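Local coordinates for protein oxidized polyvinyl alcohol hydrolase (Pseudomonas sp. VM15C, PDB 3WWC) that hydrolyses the beta-diketone groups of oxidized polyvinyl alcohol, the second step in breaking that polymer down, at residues F41-F50 against D145-M156. The protein carries 1 engineered substitution. Sequence-based numbering, arbitrary orientation.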
# COMPACT_ATOMS: atom_id res chain seq x y z
N PHE A 41 -7.42 -8.43 -18.52
CA PHE A 41 -6.01 -8.84 -18.39
C PHE A 41 -6.08 -10.15 -17.64
O PHE A 41 -6.54 -10.21 -16.49
CB PHE A 41 -5.25 -7.80 -17.58
CG PHE A 41 -3.81 -8.13 -17.42
CD1 PHE A 41 -2.90 -7.75 -18.39
CD2 PHE A 41 -3.36 -8.81 -16.29
CE1 PHE A 41 -1.55 -8.02 -18.24
CE2 PHE A 41 -2.00 -9.10 -16.12
CZ PHE A 41 -1.09 -8.70 -17.09
N PRO A 42 -5.58 -11.24 -18.23
CA PRO A 42 -5.64 -12.56 -17.59
C PRO A 42 -4.59 -12.76 -16.54
O PRO A 42 -3.41 -12.56 -16.82
CB PRO A 42 -5.42 -13.51 -18.77
CG PRO A 42 -4.41 -12.76 -19.60
CD PRO A 42 -4.94 -11.30 -19.55
N HIS A 43 -5.02 -13.13 -15.34
CA HIS A 43 -4.08 -13.45 -14.28
C HIS A 43 -4.69 -14.43 -13.29
O HIS A 43 -5.70 -14.15 -12.68
CB HIS A 43 -3.65 -12.17 -13.52
CG HIS A 43 -2.51 -12.41 -12.57
ND1 HIS A 43 -1.22 -12.62 -13.00
CD2 HIS A 43 -2.50 -12.61 -11.23
CE1 HIS A 43 -0.46 -12.94 -11.96
NE2 HIS A 43 -1.22 -12.93 -10.88
N LYS A 44 -4.04 -15.57 -13.09
CA LYS A 44 -4.51 -16.59 -12.14
C LYS A 44 -6.01 -16.93 -12.23
O LYS A 44 -6.69 -17.04 -11.22
CB LYS A 44 -4.16 -16.19 -10.70
CG LYS A 44 -2.62 -16.31 -10.42
CD LYS A 44 -2.27 -15.88 -8.98
CE LYS A 44 -0.78 -16.09 -8.70
NZ LYS A 44 -0.42 -15.62 -7.31
N GLY A 45 -6.51 -17.08 -13.45
CA GLY A 45 -7.91 -17.41 -13.65
C GLY A 45 -8.89 -16.26 -13.52
O GLY A 45 -10.11 -16.47 -13.62
N MET A 46 -8.40 -15.06 -13.25
CA MET A 46 -9.27 -13.88 -13.15
C MET A 46 -9.01 -12.98 -14.35
O MET A 46 -8.01 -13.13 -15.03
CB MET A 46 -8.94 -13.10 -11.88
CG MET A 46 -9.19 -13.91 -10.59
SD MET A 46 -8.76 -12.92 -9.07
CE MET A 46 -10.04 -12.11 -8.91
N LYS A 47 -9.94 -12.07 -14.60
CA LYS A 47 -9.79 -11.07 -15.65
C LYS A 47 -9.75 -9.78 -14.87
O LYS A 47 -10.71 -9.44 -14.16
CB LYS A 47 -10.99 -11.02 -16.53
CG LYS A 47 -11.25 -12.40 -16.98
CD LYS A 47 -10.66 -12.62 -18.26
CE LYS A 47 -11.86 -12.88 -19.15
NZ LYS A 47 -11.50 -13.50 -20.45
N ARG A 48 -8.64 -9.07 -15.03
CA ARG A 48 -8.40 -7.84 -14.29
C ARG A 48 -8.34 -6.59 -15.16
O ARG A 48 -8.18 -6.66 -16.38
CB ARG A 48 -7.07 -7.99 -13.52
CG ARG A 48 -6.98 -9.20 -12.67
CD ARG A 48 -8.02 -9.23 -11.54
NE ARG A 48 -8.00 -8.05 -10.67
CZ ARG A 48 -7.35 -8.02 -9.51
NH1 ARG A 48 -6.69 -9.10 -9.05
NH2 ARG A 48 -7.36 -6.88 -8.81
N ALA A 49 -8.43 -5.43 -14.52
CA ALA A 49 -8.36 -4.18 -15.24
C ALA A 49 -7.44 -3.23 -14.52
O ALA A 49 -7.22 -3.35 -13.30
CB ALA A 49 -9.76 -3.53 -15.37
N PHE A 50 -6.94 -2.26 -15.27
CA PHE A 50 -6.07 -1.25 -14.70
C PHE A 50 -6.00 -0.08 -15.65
O PHE A 50 -6.34 -0.21 -16.84
CB PHE A 50 -4.66 -1.80 -14.44
CG PHE A 50 -3.95 -2.39 -15.66
CD1 PHE A 50 -4.13 -3.74 -15.98
CD2 PHE A 50 -3.13 -1.59 -16.47
CE1 PHE A 50 -3.48 -4.30 -17.12
CE2 PHE A 50 -2.50 -2.13 -17.60
CZ PHE A 50 -2.66 -3.48 -17.93
N ASP A 145 1.67 -17.47 0.81
CA ASP A 145 1.34 -17.29 -0.59
C ASP A 145 0.89 -15.82 -0.66
O ASP A 145 -0.05 -15.43 0.03
CB ASP A 145 0.18 -18.20 -1.01
CG ASP A 145 -0.11 -18.13 -2.52
OD1 ASP A 145 -0.17 -17.03 -3.15
OD2 ASP A 145 -0.31 -19.22 -3.09
N GLU A 146 1.56 -15.05 -1.51
CA GLU A 146 1.31 -13.61 -1.65
C GLU A 146 -0.12 -13.31 -2.02
O GLU A 146 -0.64 -12.25 -1.67
CB GLU A 146 2.25 -13.00 -2.70
CG GLU A 146 1.98 -13.51 -4.11
CD GLU A 146 2.99 -12.98 -5.14
OE1 GLU A 146 3.39 -11.81 -5.02
OE2 GLU A 146 3.39 -13.73 -6.06
N GLY A 147 -0.78 -14.23 -2.71
CA GLY A 147 -2.15 -13.93 -3.13
C GLY A 147 -2.23 -13.36 -4.54
O GLY A 147 -1.24 -12.84 -5.04
N PRO A 148 -3.41 -13.34 -5.14
CA PRO A 148 -3.54 -12.86 -6.51
C PRO A 148 -3.44 -11.39 -6.81
O PRO A 148 -3.26 -11.05 -7.96
CB PRO A 148 -4.86 -13.49 -7.00
CG PRO A 148 -5.62 -13.84 -5.75
CD PRO A 148 -4.64 -13.96 -4.60
N ASP A 149 -3.56 -10.51 -5.81
CA ASP A 149 -3.37 -9.12 -6.13
C ASP A 149 -1.87 -8.81 -6.20
O ASP A 149 -1.44 -8.14 -7.14
CB ASP A 149 -4.03 -8.21 -5.06
CG ASP A 149 -5.44 -7.81 -5.45
OD1 ASP A 149 -5.75 -7.80 -6.66
OD2 ASP A 149 -6.24 -7.47 -4.56
N SER A 150 -1.09 -9.28 -5.21
CA SER A 150 0.34 -9.02 -5.23
C SER A 150 0.95 -9.51 -6.54
O SER A 150 1.77 -8.81 -7.16
CB SER A 150 0.99 -9.68 -4.00
OG SER A 150 2.40 -9.51 -3.99
N SER A 151 0.58 -10.72 -6.98
CA SER A 151 1.15 -11.22 -8.25
C SER A 151 0.60 -10.50 -9.48
O SER A 151 1.33 -10.27 -10.45
CB SER A 151 0.94 -12.74 -8.38
OG SER A 151 -0.43 -13.09 -8.30
N PHE A 152 -0.66 -10.08 -9.44
CA PHE A 152 -1.22 -9.37 -10.57
C PHE A 152 -0.48 -8.08 -10.75
O PHE A 152 -0.18 -7.71 -11.86
CB PHE A 152 -2.71 -9.07 -10.25
CG PHE A 152 -3.31 -7.95 -11.05
CD1 PHE A 152 -3.14 -7.84 -12.44
CD2 PHE A 152 -4.07 -6.98 -10.40
CE1 PHE A 152 -3.73 -6.78 -13.14
CE2 PHE A 152 -4.67 -5.93 -11.12
CZ PHE A 152 -4.49 -5.83 -12.50
N PHE A 153 -0.16 -7.37 -9.68
CA PHE A 153 0.48 -6.05 -9.86
C PHE A 153 1.83 -6.18 -10.54
O PHE A 153 2.20 -5.32 -11.31
CB PHE A 153 0.68 -5.33 -8.51
CG PHE A 153 -0.58 -5.13 -7.71
CD1 PHE A 153 -1.85 -5.06 -8.29
CD2 PHE A 153 -0.45 -5.02 -6.33
CE1 PHE A 153 -2.99 -4.90 -7.48
CE2 PHE A 153 -1.56 -4.85 -5.51
CZ PHE A 153 -2.84 -4.80 -6.08
N VAL A 154 2.56 -7.25 -10.23
CA VAL A 154 3.88 -7.45 -10.85
C VAL A 154 3.66 -7.71 -12.34
O VAL A 154 4.31 -7.11 -13.17
CB VAL A 154 4.59 -8.64 -10.17
CG1 VAL A 154 5.90 -9.00 -10.94
CG2 VAL A 154 4.95 -8.24 -8.75
N ALA A 155 2.72 -8.59 -12.65
CA ALA A 155 2.44 -8.90 -14.05
C ALA A 155 1.94 -7.68 -14.82
O ALA A 155 2.29 -7.47 -16.00
CB ALA A 155 1.41 -10.00 -14.15
N MET A 156 1.15 -6.85 -14.15
CA MET A 156 0.60 -5.63 -14.72
C MET A 156 1.73 -4.66 -15.10
O MET A 156 1.80 -4.17 -16.23
CB MET A 156 -0.33 -5.03 -13.68
CG MET A 156 -0.84 -3.66 -14.01
SD MET A 156 -1.79 -2.93 -12.66
CE MET A 156 -0.47 -2.46 -11.46
O HOH W 1 2.39 -16.00 -6.85
O HOH W 2 -1.94 -16.44 -5.25
O HOH W 3 -5.68 -11.54 -10.06
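The beta hairpin 41-50, at one border of the central mixed sheet of this alpha/beta hydrolase, packs Phe-41, His-43, Arg-48 and Phe-50 against the first turns of helix 148-160. Phe-152 is the apolar centre of the contact: Arg-48 CB lies over one face of its ring, 3.8 Å from the centroid, while Phe-41 CD2 and Phe-50 CD1 meet its edge. Arg-48 suits this place because its methylenes pack like a hydrocarbon and its end remains charged. Bent at chi2 (-63°) and chi3 (-55°), the chain folds back so that a guanidinium face covers Phe-152 CD2, and NH1 and NH2 both donate to one oxygen, Asp-149 OD1, in an end-on salt bridge, the NH2 bond being 2.8 Å long. That oxygen lies in the guanidinium plane, although the carboxylate plane is turned 55° from it. Replacing Arg-48 by an alanine would probably leave Asp-149 OD1 without the charged partner that grips it twice, and uncover part of the Phe-152 ring.

Nearer the turn, the His-43 ring rests a face on Phe-152 CA, and in its own plane NE2 shares a nearly straight hydrogen bond of 2.7 Å with Ser-151 OG. Lys-44 NZ donates to Ser-151 OG as well, also at 2.7 Å; a small hydroxyl can serve both. A long lysine suits the turn: its extended chain carries NZ to the helix start, where one water links it to Asp-145 OD1 and another to Glu-146 OE2. At the other end, flexible Met-156 lays CG over the Phe-50 ring, 3.8 Å from the centroid, with SD oblique to it in a Met-aromatic contact.

Met-156 also touches Pro-100 and Val-66, so helix 148-160 lies across the first strands of the sheet, from the hairpin inwards, with helix 178-189 beside it.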